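Local coordinates for protein ribonucleoside-diphosphate reductase, alpha chain (Actinobacillus ureae ATCC 25976, PDB 6DQX) that probably reduces ribonucleoside diphosphates to deoxyribonucleotides as the catalytic alpha subunit of a class Id ribonucleotide reductase, at residues 43-48 against 91-96; 117-122 against 333-338; 260-265 against 279-284. All coordinates share one frame; numbering follows the deposited sequence.

Interaction 1. Residues 43-48 against 91-96; sequences RGYLLE and IWSNFG
Tyr45 lies against Trp92 and Ser93, and these three residues form the tight part of the contact. With chi1 of -50°, CG of Tyr45 stands opposite the carbonyl carbon and beside the backbone N, which brings the ring against both partners. The closest approach is made by the near side of the tyrosine ring, where CD2 of Tyr45 sits 3.7 Å from CB of Trp92. On its other flank, CD1 of Tyr45 is 3.8 Å from OG of Ser93. The tyrosine ring therefore spans two successive residues of the helix. Its plane is inclined by 31° to the five-membered ring of Trp92, and the centroids of these two rings are 5.7 Å apart. The hydroxyl of Ser93 touches the tyrosine through van der Waals contact; its hydrogen bond goes to Ser89 O, one turn earlier in the same helix.

The contact joins the ends of two helices. Tyr45 follows helix 35-44. Trp92 and Ser93 belong to the last turn of helix 89-94, which comes just after strand 85-87 of the barrel sheet. Tyr45 also touches Ser419 and Ile423 of helix 418-423, and Trp92 reaches Ile56 of helix 52-67.

Packing is looser beyond the tyrosine. Leu46 CD2 stands 4.2 Å from CE3 of Trp92, so the leucine meets the six-membered part of the indole only lightly. Between the two backbones lies a water. Water 1 is hydrogen-bonded to Tyr45 O (2.9 Å) and Trp92 O (3.0 Å). More acceptors lie in reach than this water has protons, so the two bonds may not both be made at once. Arg55 NE is a second donor to Trp92 O. Further along, the chain moves out toward solvent: Leu47 is exposed and rests on Leu97 and Arg99.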
ATOM      1  N   ARG A  43      -8.957  30.145   7.575  1.00 32.67           N
ATOM      2  CA  ARG A  43      -7.788  29.585   6.926  1.00 37.10           C
ATOM      3  C   ARG A  43      -7.731  28.072   6.965  1.00 38.52           C
ATOM      4  O   ARG A  43      -7.154  27.471   6.069  1.00 41.36           O
ATOM      5  CB  ARG A  43      -6.519  30.167   7.537  1.00 39.35           C
ATOM      6  CG  ARG A  43      -6.373  31.626   7.197  1.00 41.87           C
ATOM      7  CD  ARG A  43      -5.245  32.268   7.950  1.00 45.51           C
ATOM      8  NE  ARG A  43      -4.924  33.557   7.352  1.00 49.60           N
ATOM      9  CZ  ARG A  43      -3.866  34.298   7.672  1.00 54.18           C
ATOM     10  NH1 ARG A  43      -3.001  33.897   8.605  1.00 55.04           N
ATOM     11  NH2 ARG A  43      -3.670  35.456   7.048  1.00 56.99           N
ATOM     12  N   GLY A  44      -8.322  27.468   7.994  1.00 37.03           N
ATOM     13  CA  GLY A  44      -8.265  26.022   8.201  1.00 36.16           C
ATOM     14  C   GLY A  44      -9.493  25.230   7.771  1.00 34.69           C
ATOM     15  O   GLY A  44      -9.367  24.230   7.061  1.00 36.18           O
ATOM     16  N   TYR A  45     -10.674  25.652   8.222  1.00 31.46           N
ATOM     17  CA  TYR A  45     -11.865  24.772   8.226  1.00 29.81           C
ATOM     18  C   TYR A  45     -13.036  25.198   7.376  1.00 27.58           C
ATOM     19  O   TYR A  45     -13.784  24.332   6.920  1.00 31.08           O
ATOM     20  CB  TYR A  45     -12.403  24.567   9.654  1.00 31.57           C
ATOM     21  CG  TYR A  45     -11.391  24.150  10.701  1.00 33.85           C
ATOM     22  CD1 TYR A  45     -10.238  23.427  10.373  1.00 35.39           C
ATOM     23  CD2 TYR A  45     -11.609  24.443  12.040  1.00 36.36           C
ATOM     24  CE1 TYR A  45      -9.314  23.066  11.344  1.00 37.00           C
ATOM     25  CE2 TYR A  45     -10.698  24.063  13.018  1.00 36.74           C
ATOM     26  CZ  TYR A  45      -9.551  23.388  12.662  1.00 35.74           C
ATOM     27  OH  TYR A  45      -8.638  23.026  13.618  1.00 36.76           O
ATOM     28  N   LEU A  46     -13.227  26.499   7.173  1.00 25.24           N
ATOM     29  CA  LEU A  46     -14.434  27.000   6.513  1.00 26.51           C
ATOM     30  C   LEU A  46     -14.224  27.069   5.014  1.00 27.21           C
ATOM     31  O   LEU A  46     -13.142  27.453   4.558  1.00 26.99           O
ATOM     32  CB  LEU A  46     -14.774  28.403   7.011  1.00 26.21           C
ATOM     33  CG  LEU A  46     -15.064  28.507   8.512  1.00 26.50           C
ATOM     34  CD1 LEU A  46     -15.230  29.959   8.895  1.00 27.14           C
ATOM     35  CD2 LEU A  46     -16.308  27.703   8.868  1.00 26.97           C
ATOM     36  N   LEU A  47     -15.254  26.712   4.265  1.00 27.66           N
ATOM     37  CA  LEU A  47     -15.246  26.915   2.818  1.00 29.65           C
ATOM     38  C   LEU A  47     -15.263  28.410   2.513  1.00 31.25           C
ATOM     39  O   LEU A  47     -15.893  29.190   3.233  1.00 28.17           O
ATOM     40  CB  LEU A  47     -16.432  26.205   2.164  1.00 30.78           C
ATOM     41  CG  LEU A  47     -16.212  24.687   2.036  1.00 32.24           C
ATOM     42  CD1 LEU A  47     -17.528  23.969   1.811  1.00 33.16           C
ATOM     43  CD2 LEU A  47     -15.226  24.354   0.919  1.00 33.77           C
ATOM     44  N   GLU A  48     -14.536  28.810   1.462  1.00 32.23           N
ATOM     45  CA  GLU A  48     -14.539  30.191   0.990  1.00 35.12           C
ATOM     46  C   GLU A  48     -15.984  30.650   0.888  1.00 32.65           C
ATOM     47  O   GLU A  48     -16.843  29.919   0.393  1.00 34.67           O
ATOM     48  CB  GLU A  48     -13.823  30.299  -0.371  1.00 38.29           C
ATOM     49  CG  GLU A  48     -14.001  31.631  -1.099  1.00 42.50           C
ATOM     50  CD  GLU A  48     -13.084  31.755  -2.307  1.00 47.38           C
ATOM     51  OE1 GLU A  48     -11.865  31.970  -2.111  1.00 49.39           O
ATOM     52  OE2 GLU A  48     -13.577  31.639  -3.450  1.00 52.82           O
ATOM     53  N   ILE A  91     -15.789  18.001  12.462  1.00 15.68           N
ATOM     54  CA  ILE A  91     -17.154  18.517  12.536  1.00 15.53           C
ATOM     55  C   ILE A  91     -17.230  19.928  11.924  1.00 15.69           C
ATOM     56  O   ILE A  91     -18.106  20.204  11.086  1.00 17.69           O
ATOM     57  CB  ILE A  91     -17.665  18.472  14.008  1.00 15.38           C
ATOM     58  CG1 ILE A  91     -17.904  17.002  14.392  1.00 15.25           C
ATOM     59  CG2 ILE A  91     -18.923  19.322  14.179  1.00 15.12           C
ATOM     60  CD1 ILE A  91     -18.036  16.706  15.882  1.00 14.99           C
ATOM     61  N   TRP A  92     -16.313  20.799  12.320  1.00 15.63           N
ATOM     62  CA  TRP A  92     -16.221  22.159  11.737  1.00 16.21           C
ATOM     63  C   TRP A  92     -16.089  22.050  10.227  1.00 16.84           C
ATOM     64  O   TRP A  92     -16.746  22.791   9.478  1.00 18.01           O
ATOM     65  CB  TRP A  92     -15.006  22.930  12.254  1.00 16.65           C
ATOM     66  CG  TRP A  92     -15.230  23.734  13.477  1.00 17.47           C
ATOM     67  CD1 TRP A  92     -14.799  23.433  14.747  1.00 18.24           C
ATOM     68  CD2 TRP A  92     -15.920  24.984  13.572  1.00 18.33           C
ATOM     69  NE1 TRP A  92     -15.198  24.417  15.627  1.00 17.88           N
ATOM     70  CE2 TRP A  92     -15.883  25.378  14.933  1.00 18.58           C
ATOM     71  CE3 TRP A  92     -16.571  25.806  12.647  1.00 19.22           C
ATOM     72  CZ2 TRP A  92     -16.471  26.558  15.386  1.00 19.06           C
ATOM     73  CZ3 TRP A  92     -17.143  26.990  13.097  1.00 19.40           C
ATOM     74  CH2 TRP A  92     -17.096  27.353  14.455  1.00 18.53           C
ATOM     75  N   SER A  93     -15.243  21.125   9.785  1.00 17.64           N
ATOM     76  CA  SER A  93     -14.943  21.012   8.337  1.00 18.12           C
ATOM     77  C   SER A  93     -16.074  20.417   7.506  1.00 19.31           C
ATOM     78  O   SER A  93     -16.359  20.918   6.393  1.00 20.41           O
ATOM     79  CB  SER A  93     -13.650  20.237   8.105  1.00 18.19           C
ATOM     80  OG  SER A  93     -12.550  20.946   8.640  1.00 18.67           O
ATOM     81  N   ASN A  94     -16.706  19.356   8.023  1.00 18.26           N
ATOM     82  CA  ASN A  94     -17.512  18.450   7.219  1.00 18.54           C
ATOM     83  C   ASN A  94     -18.939  18.215   7.664  1.00 17.56           C
ATOM     84  O   ASN A  94     -19.721  17.702   6.877  1.00 17.71           O
ATOM     85  CB  ASN A  94     -16.802  17.072   7.130  1.00 20.65           C
ATOM     86  CG  ASN A  94     -15.332  17.181   6.703  1.00 22.48           C
ATOM     87  OD1 ASN A  94     -14.478  16.457   7.217  1.00 24.01           O
ATOM     88  ND2 ASN A  94     -15.032  18.106   5.766  1.00 22.37           N
ATOM     89  N   PHE A  95     -19.298  18.502   8.922  1.00 16.71           N
ATOM     90  CA  PHE A  95     -20.650  18.157   9.388  1.00 17.35           C
ATOM     91  C   PHE A  95     -21.751  18.854   8.589  1.00 18.10           C
ATOM     92  O   PHE A  95     -21.711  20.071   8.403  1.00 17.30           O
ATOM     93  CB  PHE A  95     -20.821  18.464  10.893  1.00 17.26           C
ATOM     94  CG  PHE A  95     -22.182  18.107  11.430  1.00 16.86           C
ATOM     95  CD1 PHE A  95     -22.586  16.789  11.505  1.00 17.37           C
ATOM     96  CD2 PHE A  95     -23.075  19.091  11.846  1.00 17.21           C
ATOM     97  CE1 PHE A  95     -23.851  16.448  11.986  1.00 17.20           C
ATOM     98  CE2 PHE A  95     -24.346  18.759  12.319  1.00 16.68           C
ATOM     99  CZ  PHE A  95     -24.721  17.448  12.418  1.00 17.42           C
ATOM    100  N   GLY A  96     -22.748  18.087   8.143  1.00 18.87           N
ATOM    101  CA  GLY A  96     -23.823  18.618   7.325  1.00 21.41           C
ATOM    102  C   GLY A  96     -23.453  18.932   5.872  1.00 21.51           C
ATOM    103  O   GLY A  96     -24.303  19.385   5.122  1.00 23.65           O
TER
HETATM  104  O   HOH W   1     -16.641  23.937   6.678  1.00 26.94           O

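Interaction 2. Residues 117-122 against 333-338; sequences IMVTTA and LDRAHR
Arg335 reaches Val119 and Thr120 by a bend in its chain at chi3, -69°, which turns the guanidinium group toward the Val119-Thr120 side of helix 114-130. Val119 meets it with CG1, the branch that chi1 of 166° sets opposite the backbone nitrogen. This methyl lies over one face of the guanidinium, offset toward its rim, with CG1 of Val119 3.7 Å from CZ of Arg335. Thr120 comes to the edge instead. OG1 of Thr120 accepts a hydrogen bond from NH2 of Arg335 at 3.1 Å. The bond is bent, with an N-H...O angle of 137°, and the oxygen is tilted somewhat from the guanidinium plane.

The same threonine hydroxyl is bonded to Glu116 O one turn back in its own helix. The arginine NH2 has a stronger partner too, a salt bridge to Glu123, which lies just beyond residues 117-122.

Arg335 stands in the first turn of helix 334-343, so the contact ties the start of that helix to the side of helix 114-130. The latter helix also lies at the subunit interface: Val119 packs on Phe332 of the second subunit, and Thr121 meets Thr121 of that subunit. This contact between the two copies is consistent with the alpha-subunit dimer of class I reductases.

The buried positive charge is probably balanced mainly by Glu123. Thr120 adds a neutral acceptor, and CG1 of Val119 lies over one face. With NH1 also hydrogen-bonded to Asn284 O, the guanidinium is gripped at both of its terminal nitrogens and probably has little freedom to turn.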
ATOM      1  N   ILE A 117      -4.211  -7.761   5.625  1.00 16.62           N
ATOM      2  CA  ILE A 117      -3.259  -6.659   5.508  1.00 16.07           C
ATOM      3  C   ILE A 117      -3.675  -5.696   4.392  1.00 15.68           C
ATOM      4  O   ILE A 117      -3.617  -4.482   4.585  1.00 14.57           O
ATOM      5  CB  ILE A 117      -1.801  -7.173   5.384  1.00 16.05           C
ATOM      6  CG1 ILE A 117      -1.374  -7.818   6.711  1.00 16.62           C
ATOM      7  CG2 ILE A 117      -0.815  -6.078   5.015  1.00 15.80           C
ATOM      8  CD1 ILE A 117      -0.239  -8.805   6.558  1.00 17.74           C
ATOM      9  N   MET A 118      -4.116  -6.208   3.230  1.00 15.14           N
ATOM     10  CA  MET A 118      -4.577  -5.307   2.170  1.00 16.79           C
ATOM     11  C   MET A 118      -5.883  -4.576   2.491  1.00 16.07           C
ATOM     12  O   MET A 118      -6.059  -3.409   2.098  1.00 16.25           O
ATOM     13  CB  MET A 118      -4.712  -6.029   0.821  1.00 18.14           C
ATOM     14  CG  MET A 118      -3.409  -6.550   0.240  1.00 20.52           C
ATOM     15  SD  MET A 118      -1.994  -5.434   0.296  1.00 24.16           S
ATOM     16  CE  MET A 118      -1.074  -6.162   1.568  1.00 25.88           C
ATOM     17  N   VAL A 119      -6.786  -5.234   3.202  1.00 17.01           N
ATOM     18  CA  VAL A 119      -8.017  -4.576   3.669  1.00 17.65           C
ATOM     19  C   VAL A 119      -7.664  -3.332   4.509  1.00 16.97           C
ATOM     20  O   VAL A 119      -8.159  -2.238   4.250  1.00 16.05           O
ATOM     21  CB  VAL A 119      -8.916  -5.523   4.484  1.00 19.00           C
ATOM     22  CG1 VAL A 119     -10.002  -4.753   5.230  1.00 19.68           C
ATOM     23  CG2 VAL A 119      -9.548  -6.595   3.586  1.00 19.29           C
ATOM     24  N   THR A 120      -6.750  -3.518   5.448  1.00 17.03           N
ATOM     25  CA  THR A 120      -6.296  -2.428   6.317  1.00 17.45           C
ATOM     26  C   THR A 120      -5.537  -1.351   5.537  1.00 16.50           C
ATOM     27  O   THR A 120      -5.746  -0.172   5.762  1.00 15.69           O
ATOM     28  CB  THR A 120      -5.454  -2.957   7.491  1.00 17.83           C
ATOM     29  OG1 THR A 120      -6.147  -4.034   8.108  1.00 18.10           O
ATOM     30  CG2 THR A 120      -5.175  -1.835   8.526  1.00 18.10           C
ATOM     31  N   THR A 121      -4.709  -1.763   4.568  1.00 15.73           N
ATOM     32  CA  THR A 121      -3.998  -0.825   3.713  1.00 15.78           C
ATOM     33  C   THR A 121      -4.954   0.121   2.972  1.00 15.49           C
ATOM     34  O   THR A 121      -4.746   1.340   2.948  1.00 16.50           O
ATOM     35  CB  THR A 121      -3.066  -1.591   2.709  1.00 15.36           C
ATOM     36  OG1 THR A 121      -2.133  -2.372   3.455  1.00 16.15           O
ATOM     37  CG2 THR A 121      -2.284  -0.668   1.854  1.00 15.93           C
ATOM     38  N   ALA A 122      -6.009  -0.444   2.387  1.00 14.76           N
ATOM     39  CA  ALA A 122      -6.976   0.346   1.660  1.00 15.58           C
ATOM     40  C   ALA A 122      -7.773   1.258   2.619  1.00 15.78           C
ATOM     41  O   ALA A 122      -8.068   2.383   2.255  1.00 16.38           O
ATOM     42  CB  ALA A 122      -7.906  -0.557   0.852  1.00 15.64           C
ATOM     43  N   LEU A 333     -14.603   1.236   3.610  1.00 22.06           N
ATOM     44  CA  LEU A 333     -14.945   1.614   4.987  1.00 22.56           C
ATOM     45  C   LEU A 333     -16.028   0.711   5.627  1.00 22.73           C
ATOM     46  O   LEU A 333     -16.605   1.070   6.680  1.00 21.31           O
ATOM     47  CB  LEU A 333     -15.374   3.066   4.987  1.00 21.82           C
ATOM     48  CG  LEU A 333     -14.349   4.083   4.452  1.00 23.11           C
ATOM     49  CD1 LEU A 333     -14.797   5.483   4.818  1.00 23.88           C
ATOM     50  CD2 LEU A 333     -12.933   3.827   4.940  1.00 23.87           C
ATOM     51  N   ASP A 334     -16.261  -0.474   5.060  1.00 21.49           N
ATOM     52  CA  ASP A 334     -17.342  -1.360   5.557  1.00 22.09           C
ATOM     53  C   ASP A 334     -17.152  -1.776   7.025  1.00 19.36           C
ATOM     54  O   ASP A 334     -18.139  -1.941   7.740  1.00 17.38           O
ATOM     55  CB  ASP A 334     -17.561  -2.611   4.687  1.00 25.64           C
ATOM     56  CG  ASP A 334     -16.299  -3.416   4.472  1.00 31.96           C
ATOM     57  OD1 ASP A 334     -15.265  -2.819   4.069  1.00 38.45           O
ATOM     58  OD2 ASP A 334     -16.338  -4.656   4.665  1.00 38.46           O
ATOM     59  N   ARG A 335     -15.904  -1.926   7.472  1.00 16.00           N
ATOM     60  CA  ARG A 335     -15.657  -2.385   8.849  1.00 15.83           C
ATOM     61  C   ARG A 335     -15.990  -1.279   9.838  1.00 15.11           C
ATOM     62  O   ARG A 335     -16.465  -1.576  10.935  1.00 14.95           O
ATOM     63  CB  ARG A 335     -14.216  -2.859   9.059  1.00 16.40           C
ATOM     64  CG  ARG A 335     -13.863  -4.084   8.226  1.00 16.79           C
ATOM     65  CD  ARG A 335     -12.722  -4.876   8.797  1.00 17.58           C
ATOM     66  NE  ARG A 335     -11.469  -4.136   8.692  1.00 18.54           N
ATOM     67  CZ  ARG A 335     -10.262  -4.634   8.945  1.00 19.24           C
ATOM     68  NH1 ARG A 335     -10.109  -5.871   9.380  1.00 19.34           N
ATOM     69  NH2 ARG A 335      -9.190  -3.860   8.806  1.00 20.40           N
ATOM     70  N   ALA A 336     -15.711  -0.032   9.454  1.00 14.66           N
ATOM     71  CA  ALA A 336     -16.022   1.141  10.283  1.00 14.49           C
ATOM     72  C   ALA A 336     -17.523   1.434  10.261  1.00 15.12           C
ATOM     73  O   ALA A 336     -18.118   1.797  11.281  1.00 13.70           O
ATOM     74  CB  ALA A 336     -15.254   2.340   9.822  1.00 14.03           C
ATOM     75  N   HIS A 337     -18.129   1.299   9.089  1.00 14.77           N
ATOM     76  CA  HIS A 337     -19.593   1.453   8.983  1.00 15.34           C
ATOM     77  C   HIS A 337     -20.303   0.492   9.921  1.00 15.15           C
ATOM     78  O   HIS A 337     -21.232   0.914  10.662  1.00 17.02           O
ATOM     79  CB  HIS A 337     -20.044   1.231   7.541  1.00 15.21           C
ATOM     80  CG  HIS A 337     -21.527   1.217   7.371  1.00 15.39           C
ATOM     81  ND1 HIS A 337     -22.258   2.367   7.268  1.00 16.37           N
ATOM     82  CD2 HIS A 337     -22.412   0.202   7.341  1.00 15.73           C
ATOM     83  CE1 HIS A 337     -23.539   2.062   7.161  1.00 15.82           C
ATOM     84  NE2 HIS A 337     -23.657   0.756   7.191  1.00 16.03           N
ATOM     85  N   ARG A 338     -19.858  -0.772   9.923  1.00 15.21           N
ATOM     86  CA  ARG A 338     -20.394  -1.808  10.787  1.00 15.25           C
ATOM     87  C   ARG A 338     -20.217  -1.417  12.266  1.00 14.09           C
ATOM     88  O   ARG A 338     -21.172  -1.451  13.057  1.00 13.29           O
ATOM     89  CB  ARG A 338     -19.721  -3.154  10.516  1.00 16.58           C
ATOM     90  CG  ARG A 338     -20.219  -4.268  11.414  1.00 17.95           C
ATOM     91  CD  ARG A 338     -19.690  -5.608  10.973  1.00 20.12           C
ATOM     92  NE  ARG A 338     -19.940  -6.636  11.970  1.00 20.63           N
ATOM     93  CZ  ARG A 338     -21.105  -7.262  12.174  1.00 22.41           C
ATOM     94  NH1 ARG A 338     -22.191  -6.978  11.477  1.00 22.52           N
ATOM     95  NH2 ARG A 338     -21.172  -8.186  13.113  1.00 23.72           N
TER

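Interaction 3. Residues 260-265 against 279-284; sequences DVYKDK and MLPSSN
Pro281 sits over one face of the Tyr262 ring, and Leu280 comes to the edge of the same ring. The proline and tyrosine side chains cross at about a right angle. The pyrrolidine presents its CG-CD side to the aromatic plane. CG of Pro281 lies 3.8 Å from the ring centroid of Tyr262 and only 12° off the ring normal, which makes a CH-pi contact close to the ring axis. CD of Pro281 is 3.3 Å from CE2 of Tyr262 and 3.6 Å from CZ of the same ring, so the packing is tight on that side.

Tyr262 is brought to this position by chi1 of -69°, which places CG beside the backbone nitrogen and sends the ring out from the helix toward the loop. The tyrosine belongs to the short helix 260-264. Its partners lie in the extended chain that leads into strand 288-296 of the ribonucleotide reductase barrel, so the contact fastens this short helix to the approach of a barrel strand. Helix 334-343 adds to the packing: Phe339 touches both Tyr262 and Leu280, and His343 meets the tyrosine ring with the planes at about 55°.

Leu280 approaches quite differently from the proline. CD2 of Leu280 lies near the ring plane, 3.9 Å from OH of Tyr262 and 4.2 Å from CE2 of that tyrosine. The leucine side chain also packs on Phe288 and Cys290 of strand 288-296. The tyrosine hydroxyl is buried beside these apolar groups, but it is hydrogen-bonded to Thr409 OG1.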
ATOM      1  N   ASP A 260     -19.160  -2.864  30.911  1.00 15.39           N
ATOM      2  CA  ASP A 260     -19.630  -4.247  31.048  1.00 17.05           C
ATOM      3  C   ASP A 260     -19.996  -4.911  29.717  1.00 15.97           C
ATOM      4  O   ASP A 260     -19.696  -6.106  29.515  1.00 16.96           O
ATOM      5  CB  ASP A 260     -20.826  -4.335  31.993  1.00 19.02           C
ATOM      6  CG  ASP A 260     -20.459  -4.096  33.461  1.00 21.53           C
ATOM      7  OD1 ASP A 260     -19.275  -3.935  33.820  1.00 22.87           O
ATOM      8  OD2 ASP A 260     -21.408  -4.019  34.259  1.00 24.86           O
ATOM      9  N   VAL A 261     -20.637  -4.164  28.819  1.00 14.58           N
ATOM     10  CA  VAL A 261     -21.066  -4.740  27.529  1.00 14.76           C
ATOM     11  C   VAL A 261     -19.903  -5.361  26.763  1.00 14.12           C
ATOM     12  O   VAL A 261     -20.070  -6.425  26.156  1.00 14.54           O
ATOM     13  CB  VAL A 261     -21.824  -3.736  26.635  1.00 14.85           C
ATOM     14  CG1 VAL A 261     -20.939  -2.558  26.249  1.00 15.88           C
ATOM     15  CG2 VAL A 261     -22.380  -4.425  25.390  1.00 15.67           C
ATOM     16  N   TYR A 262     -18.718  -4.735  26.804  1.00 13.18           N
ATOM     17  CA  TYR A 262     -17.586  -5.288  26.077  1.00 12.94           C
ATOM     18  C   TYR A 262     -16.982  -6.486  26.793  1.00 13.56           C
ATOM     19  O   TYR A 262     -16.535  -7.422  26.153  1.00 16.22           O
ATOM     20  CB  TYR A 262     -16.527  -4.224  25.817  1.00 12.49           C
ATOM     21  CG  TYR A 262     -16.930  -3.137  24.812  1.00 12.24           C
ATOM     22  CD1 TYR A 262     -17.949  -3.335  23.869  1.00 11.86           C
ATOM     23  CD2 TYR A 262     -16.235  -1.936  24.773  1.00 12.24           C
ATOM     24  CE1 TYR A 262     -18.277  -2.354  22.937  1.00 11.70           C
ATOM     25  CE2 TYR A 262     -16.555  -0.938  23.844  1.00 11.80           C
ATOM     26  CZ  TYR A 262     -17.570  -1.162  22.919  1.00 11.77           C
ATOM     27  OH  TYR A 262     -17.867  -0.227  21.962  1.00 11.10           O
ATOM     28  N   LYS A 263     -17.008  -6.471  28.120  1.00 13.61           N
ATOM     29  CA  LYS A 263     -16.598  -7.619  28.906  1.00 14.18           C
ATOM     30  C   LYS A 263     -17.522  -8.804  28.675  1.00 14.65           C
ATOM     31  O   LYS A 263     -17.064  -9.949  28.530  1.00 15.27           O
ATOM     32  CB  LYS A 263     -16.565  -7.260  30.399  1.00 14.35           C
ATOM     33  CG  LYS A 263     -15.456  -6.291  30.750  1.00 15.33           C
ATOM     34  CD  LYS A 263     -15.482  -5.952  32.226  1.00 16.78           C
ATOM     35  CE  LYS A 263     -14.319  -5.042  32.545  1.00 17.47           C
ATOM     36  NZ  LYS A 263     -14.368  -4.675  33.973  1.00 18.74           N
ATOM     37  N   ASP A 264     -18.819  -8.526  28.640  1.00 14.09           N
ATOM     38  CA  ASP A 264     -19.864  -9.549  28.481  1.00 15.77           C
ATOM     39  C   ASP A 264     -19.745 -10.297  27.148  1.00 16.61           C
ATOM     40  O   ASP A 264     -20.169 -11.462  27.035  1.00 17.42           O
ATOM     41  CB  ASP A 264     -21.256  -8.908  28.505  1.00 15.89           C
ATOM     42  CG  ASP A 264     -21.671  -8.377  29.896  1.00 17.73           C
ATOM     43  OD1 ASP A 264     -21.067  -8.723  30.930  1.00 18.27           O
ATOM     44  OD2 ASP A 264     -22.631  -7.580  29.928  1.00 17.46           O
ATOM     45  N   LYS A 265     -19.237  -9.594  26.139  1.00 16.27           N
ATOM     46  CA  LYS A 265     -19.190 -10.080  24.763  1.00 16.63           C
ATOM     47  C   LYS A 265     -17.760 -10.319  24.246  1.00 16.56           C
ATOM     48  O   LYS A 265     -17.561 -10.525  23.035  1.00 16.24           O
ATOM     49  CB  LYS A 265     -19.981  -9.087  23.896  1.00 18.27           C
ATOM     50  CG  LYS A 265     -21.486  -9.137  24.202  1.00 18.67           C
ATOM     51  CD  LYS A 265     -22.305  -8.060  23.527  1.00 20.03           C
ATOM     52  CE  LYS A 265     -23.796  -8.251  23.834  1.00 20.56           C
ATOM     53  NZ  LYS A 265     -24.688  -7.459  22.945  1.00 21.77           N
ATOM     54  N   MET A 279     -10.476   3.948  23.595  1.00 10.22           N
ATOM     55  CA  MET A 279     -10.435   2.593  24.192  1.00 10.38           C
ATOM     56  C   MET A 279     -11.622   1.809  23.674  1.00 11.14           C
ATOM     57  O   MET A 279     -12.624   1.626  24.379  1.00 11.21           O
ATOM     58  CB  MET A 279     -10.452   2.667  25.736  1.00 10.90           C
ATOM     59  CG  MET A 279      -9.316   3.493  26.317  1.00 10.91           C
ATOM     60  SD  MET A 279      -7.806   2.559  26.272  1.00 12.01           S
ATOM     61  CE  MET A 279      -6.534   3.811  26.214  1.00 11.70           C
ATOM     62  N   LEU A 280     -11.506   1.345  22.421  1.00 10.62           N
ATOM     63  CA  LEU A 280     -12.620   0.676  21.750  1.00 10.58           C
ATOM     64  C   LEU A 280     -12.103  -0.604  21.075  1.00 11.03           C
ATOM     65  O   LEU A 280     -10.910  -0.692  20.755  1.00 10.71           O
ATOM     66  CB  LEU A 280     -13.259   1.571  20.703  1.00 10.44           C
ATOM     67  CG  LEU A 280     -13.877   2.868  21.218  1.00 10.33           C
ATOM     68  CD1 LEU A 280     -14.265   3.762  20.050  1.00 10.01           C
ATOM     69  CD2 LEU A 280     -15.087   2.553  22.092  1.00 10.29           C
ATOM     70  N   PRO A 281     -12.986  -1.595  20.913  1.00 11.27           N
ATOM     71  CA  PRO A 281     -12.579  -2.888  20.373  1.00 11.63           C
ATOM     72  C   PRO A 281     -12.546  -2.856  18.849  1.00 12.42           C
ATOM     73  O   PRO A 281     -13.446  -2.281  18.216  1.00 12.49           O
ATOM     74  CB  PRO A 281     -13.684  -3.829  20.857  1.00 11.97           C
ATOM     75  CG  PRO A 281     -14.895  -2.976  20.978  1.00 11.58           C
ATOM     76  CD  PRO A 281     -14.348  -1.655  21.476  1.00 11.97           C
ATOM     77  N   SER A 282     -11.510  -3.459  18.279  1.00 12.75           N
ATOM     78  CA  SER A 282     -11.423  -3.666  16.831  1.00 12.98           C
ATOM     79  C   SER A 282     -11.275  -5.166  16.600  1.00 13.19           C
ATOM     80  O   SER A 282     -10.894  -5.906  17.506  1.00 12.27           O
ATOM     81  CB  SER A 282     -10.269  -2.870  16.236  1.00 13.19           C
ATOM     82  OG  SER A 282      -9.074  -3.113  16.939  1.00 13.13           O
ATOM     83  N   SER A 283     -11.641  -5.628  15.400  1.00 14.34           N
ATOM     84  CA  SER A 283     -11.641  -7.073  15.124  1.00 14.62           C
ATOM     85  C   SER A 283     -11.530  -7.288  13.623  1.00 15.31           C
ATOM     86  O   SER A 283     -11.511  -6.344  12.862  1.00 13.81           O
ATOM     87  CB  SER A 283     -12.959  -7.690  15.586  1.00 15.59           C
ATOM     88  OG  SER A 283     -14.001  -7.139  14.829  1.00 16.29           O
ATOM     89  N   ASN A 284     -11.522  -8.551  13.209  1.00 18.30           N
ATOM     90  CA  ASN A 284     -11.577  -8.915  11.780  1.00 21.19           C
ATOM     91  C   ASN A 284     -12.731  -8.249  11.003  1.00 20.80           C
ATOM     92  O   ASN A 284     -12.557  -7.910   9.824  1.00 22.63           O
ATOM     93  CB  ASN A 284     -11.685 -10.457  11.629  1.00 24.21           C
ATOM     94  CG  ASN A 284     -10.403 -11.189  11.990  1.00 28.87           C
ATOM     95  OD1 ASN A 284     -10.414 -12.135  12.795  1.00 34.76           O
ATOM     96  ND2 ASN A 284      -9.288 -10.765  11.403  1.00 31.92           N
TER

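Interactions 2 and 3 are neighbours, with centres 18 Å apart. They meet directly where Arg335 NH1 lies 3.2 Å from Asn284 O, probably as a hydrogen bond. Helix 334-343 serves both, since Arg335 is at its start and Phe339 and His343 lie further along it. In sequence, interaction 3 is nested inside the loop closed by interaction 2. Interaction 1 stands apart: its centre is 26 Å from that of interaction 2 and 32 Å from that of interaction 3, and it closes before either opens. All three lie away from the magnesium-binding His65. A bound magnesium ion is about 11 Å from the Pro281 side chain.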